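Local coordinates for ABC transporter substrate-binding protein (Rhizobium radiobacter, PDB 6TFX), which binds mannityl opines such as mannopinic acid as the solute-binding protein of an ABC transporter that imports them into the bacterium, at residues M373-G385 / I406-C418. Numbering follows the deposited sequence.
Sequences MIRKDLSPIVLYG and IGKPTQVVNFSHC. With MG (magnesium ion), chain G; N72 ((2~{R})-2-[[(3~{R},4~{R},5~{S})-3,4,5,6-tetrakis(oxidanyl)-2-oxidanylidene-hexyl]amino]pentanedioic acid), chain C.
Phe415 sets its ring among Ile374, Val382 and Tyr384, which grip it from different directions. Val382 lays CG1 over one face, a CH-pi contact 4.1 Å from the ring centroid, while Ile374 reaches obliquely to the far end, its CD1 3.5 Å from Phe415 CZ. Ile374 can do so because CG1 sits between its backbone N and carbonyl carbon (chi1 62°). Tyr384 meets the same ring obliquely, CD1 3.6 Å from Phe415 CE2, the planes 42° apart. Ile406, also buried, places CG2 against the turn of residues 374-377, 3.3 Å from Arg375 O.

The setting is a periplasmic binding protein of solute-binding family 5: Val382 and Tyr384 lie on strand 381-386, paired antiparallel with strand 240-255, and residues 406-418 form a loop laid against them. The contact thereby backs the opine pocket. Tyr384 OH donates to OE2 of the bound opine N72 (2.6 Å), a glutamate-like side-chain carboxylate oxygen in the plane of the tyrosine ring, and receives a bond from Arg375 NH2, a second-shell group that helps fix the hydroxyl. Val413 CG1 packs 3.4 Å from that same Arg375 NH2.

Polar links complete the contact. His417 NE2 donates to the syn lone pair of Asp377 OD1 (2.8 Å, 163°), with ring and carboxylate nearly coplanar; Glu405 takes the other ring nitrogen, consistent with a doubly protonated, positively charged ring. Gln411 NE2 makes a weak bond to Arg375 O, and one water joins Arg375 NE to Val412 O. Beyond His417, Cys418 SG binds a magnesium ion together with Cys453.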
ATOM      1  N   MET A 373      -1.204  15.774   5.490  1.00 15.69           N
ATOM      2  CA  MET A 373      -2.133  16.849   5.121  1.00 15.22           C
ATOM      3  C   MET A 373      -3.461  16.333   4.635  1.00 16.32           C
ATOM      4  O   MET A 373      -4.496  16.810   5.083  1.00 18.45           O
ATOM      5  CB  MET A 373      -1.528  17.772   4.065  1.00 18.61           C
ATOM      6  CG  MET A 373      -0.414  18.618   4.609  1.00 24.04           C
ATOM      7  SD  MET A 373       0.125  19.795   3.334  1.00 29.73           S
ATOM      8  CE  MET A 373      -1.208  20.911   3.299  1.00 27.11           C
ATOM      9  N   ILE A 374      -3.459  15.329   3.754  1.00 14.19           N
ATOM     10  CA  ILE A 374      -4.746  14.835   3.233  1.00 13.74           C
ATOM     11  C   ILE A 374      -5.589  14.191   4.320  1.00 17.57           C
ATOM     12  O   ILE A 374      -6.814  14.210   4.234  1.00 17.22           O
ATOM     13  CB  ILE A 374      -4.522  13.916   2.018  1.00 15.26           C
ATOM     14  CG1 ILE A 374      -3.687  12.671   2.412  1.00 14.66           C
ATOM     15  CG2 ILE A 374      -3.846  14.721   0.877  1.00 17.09           C
ATOM     16  CD1 ILE A 374      -3.433  11.722   1.215  1.00 15.17           C
ATOM     17  N   ARG A 375      -4.931  13.642   5.354  1.00 15.61           N
ATOM     18  CA  ARG A 375      -5.617  13.003   6.489  1.00 15.58           C
ATOM     19  C   ARG A 375      -6.144  14.042   7.505  1.00 19.12           C
ATOM     20  O   ARG A 375      -6.726  13.667   8.520  1.00 17.83           O
ATOM     21  CB  ARG A 375      -4.699  11.956   7.139  1.00 16.39           C
ATOM     22  CG  ARG A 375      -4.617  10.708   6.255  1.00 15.96           C
ATOM     23  CD  ARG A 375      -3.587   9.746   6.793  1.00 17.28           C
ATOM     24  NE  ARG A 375      -3.565   8.466   6.086  1.00 17.49           N
ATOM     25  CZ  ARG A 375      -2.985   8.270   4.909  1.00 18.39           C
ATOM     26  NH1 ARG A 375      -2.463   9.298   4.238  1.00 15.95           N
ATOM     27  NH2 ARG A 375      -2.951   7.049   4.371  1.00 14.90           N
ATOM     28  N   LYS A 376      -5.915  15.347   7.225  1.00 16.30           N
ATOM     29  CA  LYS A 376      -6.450  16.462   8.001  1.00 16.53           C
ATOM     30  C   LYS A 376      -7.557  17.156   7.161  1.00 20.85           C
ATOM     31  O   LYS A 376      -8.036  18.240   7.537  1.00 21.36           O
ATOM     32  CB  LYS A 376      -5.350  17.461   8.379  1.00 18.23           C
ATOM     33  CG  LYS A 376      -4.410  16.944   9.451  1.00 26.56           C
ATOM     34  CD  LYS A 376      -3.363  18.003   9.771  1.00 41.38           C
ATOM     35  CE  LYS A 376      -2.435  17.590  10.888  1.00 59.86           C
ATOM     36  NZ  LYS A 376      -1.291  18.533  11.022  1.00 73.74           N
ATOM     37  N   ASP A 377      -7.943  16.541   6.014  1.00 18.17           N
ATOM     38  CA  ASP A 377      -9.015  17.018   5.125  1.00 18.42           C
ATOM     39  C   ASP A 377      -8.639  18.358   4.492  1.00 21.91           C
ATOM     40  O   ASP A 377      -9.503  19.219   4.268  1.00 23.33           O
ATOM     41  CB  ASP A 377     -10.331  17.160   5.919  1.00 19.90           C
ATOM     42  CG  ASP A 377     -11.502  16.394   5.387  1.00 28.86           C
ATOM     43  OD1 ASP A 377     -11.400  15.861   4.249  1.00 26.72           O
ATOM     44  OD2 ASP A 377     -12.541  16.343   6.093  1.00 29.93           O
ATOM     45  N   LEU A 378      -7.349  18.524   4.191  1.00 17.08           N
ATOM     46  CA  LEU A 378      -6.876  19.809   3.675  1.00 18.09           C
ATOM     47  C   LEU A 378      -6.948  19.954   2.165  1.00 23.25           C
ATOM     48  O   LEU A 378      -6.696  21.057   1.672  1.00 24.12           O
ATOM     49  CB  LEU A 378      -5.459  20.120   4.184  1.00 17.75           C
ATOM     50  CG  LEU A 378      -5.344  20.333   5.705  1.00 21.39           C
ATOM     51  CD1 LEU A 378      -3.907  20.451   6.147  1.00 21.40           C
ATOM     52  CD2 LEU A 378      -6.120  21.572   6.173  1.00 25.44           C
ATOM     53  N   SER A 379      -7.286  18.874   1.430  1.00 18.88           N
ATOM     54  CA  SER A 379      -7.372  18.997  -0.035  1.00 17.30           C
ATOM     55  C   SER A 379      -8.808  18.675  -0.509  1.00 18.83           C
ATOM     56  O   SER A 379      -9.373  17.660  -0.056  1.00 18.89           O
ATOM     57  CB  SER A 379      -6.385  18.053  -0.723  1.00 19.42           C
ATOM     58  OG  SER A 379      -6.263  18.363  -2.108  1.00 19.48           O
ATOM     59  N   PRO A 380      -9.376  19.460  -1.454  1.00 15.93           N
ATOM     60  CA  PRO A 380     -10.757  19.180  -1.925  1.00 15.57           C
ATOM     61  C   PRO A 380     -10.858  17.936  -2.799  1.00 17.09           C
ATOM     62  O   PRO A 380     -11.949  17.382  -2.986  1.00 17.11           O
ATOM     63  CB  PRO A 380     -11.114  20.423  -2.741  1.00 18.67           C
ATOM     64  CG  PRO A 380      -9.799  20.964  -3.208  1.00 21.98           C
ATOM     65  CD  PRO A 380      -8.849  20.705  -2.056  1.00 18.26           C
ATOM     66  N   ILE A 381      -9.737  17.563  -3.426  1.00 13.86           N
ATOM     67  CA  ILE A 381      -9.635  16.370  -4.255  1.00 13.54           C
ATOM     68  C   ILE A 381      -8.301  15.766  -3.878  1.00 14.63           C
ATOM     69  O   ILE A 381      -7.347  16.495  -3.676  1.00 15.87           O
ATOM     70  CB  ILE A 381      -9.671  16.701  -5.767  1.00 16.68           C
ATOM     71  CG1 ILE A 381     -10.984  17.430  -6.144  1.00 17.51           C
ATOM     72  CG2 ILE A 381      -9.531  15.387  -6.602  1.00 17.93           C
ATOM     73  CD1 ILE A 381     -10.919  18.059  -7.645  1.00 22.30           C
ATOM     74  N   VAL A 382      -8.234  14.441  -3.797  1.00 13.79           N
ATOM     75  CA  VAL A 382      -7.004  13.744  -3.427  1.00 13.28           C
ATOM     76  C   VAL A 382      -6.675  12.716  -4.491  1.00 15.61           C
ATOM     77  O   VAL A 382      -7.484  11.816  -4.730  1.00 15.33           O
ATOM     78  CB  VAL A 382      -7.174  13.060  -2.026  1.00 15.30           C
ATOM     79  CG1 VAL A 382      -5.955  12.195  -1.688  1.00 14.69           C
ATOM     80  CG2 VAL A 382      -7.426  14.097  -0.913  1.00 15.78           C
ATOM     81  N   LEU A 383      -5.503  12.836  -5.122  1.00 13.79           N
ATOM     82  CA  LEU A 383      -5.053  11.843  -6.106  1.00 12.75           C
ATOM     83  C   LEU A 383      -4.222  10.839  -5.264  1.00 14.13           C
ATOM     84  O   LEU A 383      -3.094  11.162  -4.844  1.00 13.91           O
ATOM     85  CB  LEU A 383      -4.190  12.523  -7.198  1.00 13.71           C
ATOM     86  CG  LEU A 383      -3.496  11.541  -8.155  1.00 19.10           C
ATOM     87  CD1 LEU A 383      -4.515  10.727  -8.927  1.00 18.13           C
ATOM     88  CD2 LEU A 383      -2.547  12.288  -9.085  1.00 19.18           C
ATOM     89  N   TYR A 384      -4.777   9.649  -5.025  1.00 13.65           N
ATOM     90  CA  TYR A 384      -4.148   8.652  -4.157  1.00 12.62           C
ATOM     91  C   TYR A 384      -4.000   7.368  -4.985  1.00 15.54           C
ATOM     92  O   TYR A 384      -4.909   7.004  -5.747  1.00 14.91           O
ATOM     93  CB  TYR A 384      -5.092   8.369  -2.977  1.00 14.01           C
ATOM     94  CG  TYR A 384      -4.409   7.783  -1.760  1.00 12.63           C
ATOM     95  CD1 TYR A 384      -3.808   8.610  -0.805  1.00 13.30           C
ATOM     96  CD2 TYR A 384      -4.362   6.401  -1.559  1.00 13.28           C
ATOM     97  CE1 TYR A 384      -3.194   8.074   0.327  1.00 13.62           C
ATOM     98  CE2 TYR A 384      -3.733   5.854  -0.440  1.00 14.31           C
ATOM     99  CZ  TYR A 384      -3.117   6.696   0.481  1.00 13.99           C
ATOM    100  OH  TYR A 384      -2.553   6.199   1.627  1.00 14.43           O
ATOM    101  N   GLY A 385      -2.888   6.667  -4.800  1.00 13.48           N
ATOM    102  CA  GLY A 385      -2.664   5.421  -5.530  1.00 12.81           C
ATOM    103  C   GLY A 385      -2.286   4.325  -4.560  1.00 14.88           C
ATOM    104  O   GLY A 385      -1.313   4.475  -3.812  1.00 15.44           O
ATOM    105  N   ILE A 406     -12.417  10.809   6.653  1.00 17.69           N
ATOM    106  CA  ILE A 406     -11.427  11.641   7.345  1.00 16.83           C
ATOM    107  C   ILE A 406     -12.139  12.514   8.396  1.00 21.44           C
ATOM    108  O   ILE A 406     -13.204  13.085   8.127  1.00 22.61           O
ATOM    109  CB  ILE A 406     -10.630  12.508   6.329  1.00 19.63           C
ATOM    110  CG1 ILE A 406      -9.892  11.654   5.302  1.00 20.03           C
ATOM    111  CG2 ILE A 406      -9.689  13.489   7.037  1.00 21.89           C
ATOM    112  CD1 ILE A 406      -9.089  10.486   5.853  1.00 19.40           C
ATOM    113  N   GLY A 407     -11.553  12.580   9.571  1.00 19.29           N
ATOM    114  CA  GLY A 407     -12.130  13.382  10.647  1.00 19.58           C
ATOM    115  C   GLY A 407     -12.729  12.534  11.751  1.00 26.26           C
ATOM    116  O   GLY A 407     -13.002  13.041  12.834  1.00 28.70           O
ATOM    117  N   LYS A 408     -12.945  11.227  11.486  1.00 20.99           N
ATOM    118  CA  LYS A 408     -13.520  10.342  12.501  1.00 21.00           C
ATOM    119  C   LYS A 408     -12.416   9.610  13.260  1.00 23.17           C
ATOM    120  O   LYS A 408     -11.343   9.364  12.682  1.00 21.50           O
ATOM    121  CB  LYS A 408     -14.458   9.323  11.822  1.00 21.83           C
ATOM    122  CG  LYS A 408     -15.727   9.965  11.289  1.00 25.76           C
ATOM    123  CD  LYS A 408     -16.687   8.927  10.786  1.00 23.49           C
ATOM    124  CE  LYS A 408     -17.961   9.583  10.343  1.00 31.94           C
ATOM    125  NZ  LYS A 408     -18.889   8.608   9.729  1.00 29.93           N
ATOM    126  N   PRO A 409     -12.680   9.118  14.506  1.00 21.21           N
ATOM    127  CA  PRO A 409     -11.646   8.320  15.202  1.00 22.12           C
ATOM    128  C   PRO A 409     -11.272   7.045  14.429  1.00 23.68           C
ATOM    129  O   PRO A 409     -10.137   6.574  14.500  1.00 23.82           O
ATOM    130  CB  PRO A 409     -12.293   7.983  16.556  1.00 25.23           C
ATOM    131  CG  PRO A 409     -13.412   8.995  16.723  1.00 29.81           C
ATOM    132  CD  PRO A 409     -13.899   9.281  15.332  1.00 25.33           C
ATOM    133  N   THR A 410     -12.225   6.523  13.648  1.00 18.82           N
ATOM    134  CA  THR A 410     -12.083   5.316  12.836  1.00 18.18           C
ATOM    135  C   THR A 410     -11.616   5.656  11.398  1.00 19.04           C
ATOM    136  O   THR A 410     -11.672   4.791  10.514  1.00 17.91           O
ATOM    137  CB  THR A 410     -13.451   4.609  12.756  1.00 21.02           C
ATOM    138  OG1 THR A 410     -14.435   5.584  12.444  1.00 20.13           O
ATOM    139  CG2 THR A 410     -13.842   3.921  14.080  1.00 25.00           C
ATOM    140  N   GLN A 411     -11.111   6.890  11.172  1.00 16.90           N
ATOM    141  CA  GLN A 411     -10.727   7.272   9.804  1.00 16.35           C
ATOM    142  C   GLN A 411      -9.704   6.359   9.191  1.00 18.91           C
ATOM    143  O   GLN A 411      -8.812   5.874   9.886  1.00 17.91           O
ATOM    144  CB  GLN A 411     -10.225   8.720   9.720  1.00 18.97           C
ATOM    145  CG  GLN A 411      -8.861   8.970  10.356  1.00 17.76           C
ATOM    146  CD  GLN A 411      -8.416  10.390  10.047  1.00 26.72           C
ATOM    147  OE1 GLN A 411      -9.157  11.342  10.232  1.00 24.48           O
ATOM    148  NE2 GLN A 411      -7.202  10.546   9.542  1.00 25.27           N
ATOM    149  N   VAL A 412      -9.824   6.125   7.869  1.00 16.04           N
ATOM    150  CA  VAL A 412      -8.795   5.375   7.177  1.00 13.67           C
ATOM    151  C   VAL A 412      -8.376   6.244   5.983  1.00 18.33           C
ATOM    152  O   VAL A 412      -7.611   7.211   6.170  1.00 16.23           O
ATOM    153  CB  VAL A 412      -9.156   3.915   6.810  1.00 16.52           C
ATOM    154  CG1 VAL A 412      -7.896   3.128   6.457  1.00 16.44           C
ATOM    155  CG2 VAL A 412      -9.903   3.219   7.951  1.00 17.46           C
ATOM    156  N   VAL A 413      -8.930   5.949   4.782  1.00 14.93           N
ATOM    157  CA  VAL A 413      -8.546   6.717   3.590  1.00 13.24           C
ATOM    158  C   VAL A 413      -9.787   7.110   2.754  1.00 15.78           C
ATOM    159  O   VAL A 413      -9.680   7.241   1.527  1.00 15.83           O
ATOM    160  CB  VAL A 413      -7.474   5.976   2.747  1.00 17.24           C
ATOM    161  CG1 VAL A 413      -6.093   6.088   3.395  1.00 18.39           C
ATOM    162  CG2 VAL A 413      -7.837   4.508   2.542  1.00 16.86           C
ATOM    163  N   ASN A 414     -10.926   7.390   3.442  1.00 13.74           N
ATOM    164  CA  ASN A 414     -12.131   7.802   2.726  1.00 13.64           C
ATOM    165  C   ASN A 414     -12.055   9.318   2.601  1.00 15.02           C
ATOM    166  O   ASN A 414     -12.663  10.068   3.383  1.00 15.40           O
ATOM    167  CB  ASN A 414     -13.407   7.313   3.408  1.00 13.43           C
ATOM    168  CG  ASN A 414     -14.687   7.737   2.711  1.00 18.13           C
ATOM    169  OD1 ASN A 414     -14.673   8.514   1.725  1.00 16.87           O
ATOM    170  ND2 ASN A 414     -15.833   7.239   3.227  1.00 17.02           N
ATOM    171  N   PHE A 415     -11.291   9.748   1.609  1.00 14.37           N
ATOM    172  CA  PHE A 415     -11.090  11.187   1.346  1.00 14.11           C
ATOM    173  C   PHE A 415     -12.288  11.831   0.691  1.00 17.82           C
ATOM    174  O   PHE A 415     -12.421  13.058   0.750  1.00 18.82           O
ATOM    175  CB  PHE A 415      -9.887  11.381   0.425  1.00 14.63           C
ATOM    176  CG  PHE A 415      -8.613  10.849   1.038  1.00 15.21           C
ATOM    177  CD1 PHE A 415      -8.044  11.470   2.150  1.00 16.56           C
ATOM    178  CD2 PHE A 415      -7.982   9.729   0.505  1.00 16.53           C
ATOM    179  CE1 PHE A 415      -6.873  10.966   2.726  1.00 18.42           C
ATOM    180  CE2 PHE A 415      -6.795   9.250   1.065  1.00 19.04           C
ATOM    181  CZ  PHE A 415      -6.269   9.851   2.187  1.00 16.73           C
ATOM    182  N   SER A 416     -13.126  11.034   0.016  1.00 15.77           N
ATOM    183  CA  SER A 416     -14.295  11.587  -0.674  1.00 15.33           C
ATOM    184  C   SER A 416     -15.450  11.851   0.269  1.00 19.15           C
ATOM    185  O   SER A 416     -16.395  12.543  -0.115  1.00 19.19           O
ATOM    186  CB  SER A 416     -14.748  10.635  -1.782  1.00 17.87           C
ATOM    187  OG  SER A 416     -15.190   9.416  -1.209  1.00 17.19           O
ATOM    188  N   HIS A 417     -15.398  11.284   1.499  1.00 16.91           N
ATOM    189  CA  HIS A 417     -16.498  11.376   2.466  1.00 16.28           C
ATOM    190  C   HIS A 417     -17.739  10.626   1.937  1.00 21.90           C
ATOM    191  O   HIS A 417     -18.882  10.967   2.246  1.00 21.04           O
ATOM    192  CB  HIS A 417     -16.784  12.833   2.884  1.00 17.16           C
ATOM    193  CG  HIS A 417     -15.624  13.443   3.616  1.00 20.98           C
ATOM    194  ND1 HIS A 417     -15.678  13.679   4.975  1.00 22.74           N
ATOM    195  CD2 HIS A 417     -14.419  13.860   3.151  1.00 22.42           C
ATOM    196  CE1 HIS A 417     -14.496  14.186   5.303  1.00 22.20           C
ATOM    197  NE2 HIS A 417     -13.713  14.337   4.242  1.00 22.06           N
ATOM    198  N   CYS A 418     -17.475   9.558   1.151  1.00 19.55           N
ATOM    199  CA  CYS A 418     -18.501   8.699   0.552  1.00 19.12           C
ATOM    200  C   CYS A 418     -19.321   8.034   1.683  1.00 21.06           C
ATOM    201  O   CYS A 418     -18.755   7.624   2.702  1.00 20.85           O
ATOM    202  CB  CYS A 418     -17.810   7.654  -0.319  1.00 19.02           C
ATOM    203  SG  CYS A 418     -18.922   6.416  -1.055  1.00 24.41           S
TER
HETATM  204 MG    MG G 605     -19.601   7.951  -2.407  1.00 12.12          MG
HETATM  205  OAB N72 C 601       2.022   7.070 -11.019  1.00 21.50           O
HETATM  206  CAF N72 C 601       1.254   6.684  -9.862  1.00 20.18           C
HETATM  207  CAG N72 C 601       2.009   6.635  -8.492  1.00 24.02           C
HETATM  208  OAC N72 C 601       3.394   6.638  -8.625  1.00 19.48           O
HETATM  209  CAH N72 C 601       1.349   5.643  -7.532  1.00 18.82           C
HETATM  210  OAM N72 C 601       0.443   4.703  -7.966  1.00 15.25           O
HETATM  211  CAI N72 C 601       1.895   4.677  -6.499  1.00 24.60           C
HETATM  212  OAD N72 C 601       3.164   4.197  -6.887  1.00 17.85           O
HETATM  213  CAJ N72 C 601       1.728   5.192  -5.090  1.00 17.64           C
HETATM  214  OAE N72 C 601       0.813   6.026  -4.868  1.00 16.87           O
HETATM  215  CAK N72 C 601       2.709   4.742  -3.971  1.00 16.54           C
HETATM  216  N   N72 C 601       2.047   3.896  -3.007  1.00 16.42           N
HETATM  217  CA  N72 C 601       1.867   4.287  -1.660  1.00 24.14           C
HETATM  218  C   N72 C 601       2.104   5.725  -1.290  1.00 18.56           C
HETATM  219  O   N72 C 601       1.328   6.759  -1.223  1.00 16.41           O
HETATM  220  CB  N72 C 601       0.586   3.656  -1.106  1.00 20.82           C
HETATM  221  CG  N72 C 601      -0.118   4.303   0.087  1.00 16.80           C
HETATM  222  CD  N72 C 601      -0.901   3.305   0.944  1.00 18.84           C
HETATM  223  OE1 N72 C 601      -0.541   2.088   1.052  1.00 17.16           O
HETATM  224  OE2 N72 C 601      -1.909   3.715   1.561  1.00 16.65           O
HETATM  225  OXT N72 C 601       3.307   5.718  -0.969  1.00 17.33           O
HETATM  226  O   HOH W   1      -5.336   6.553   7.516  1.00 25.32           O
HETATM  227  O   HOH W   2      -8.428  14.049  10.665  1.00 31.58           O
HETATM  228  O   HOH W   3     -10.459  14.586   2.070  1.00 25.10           O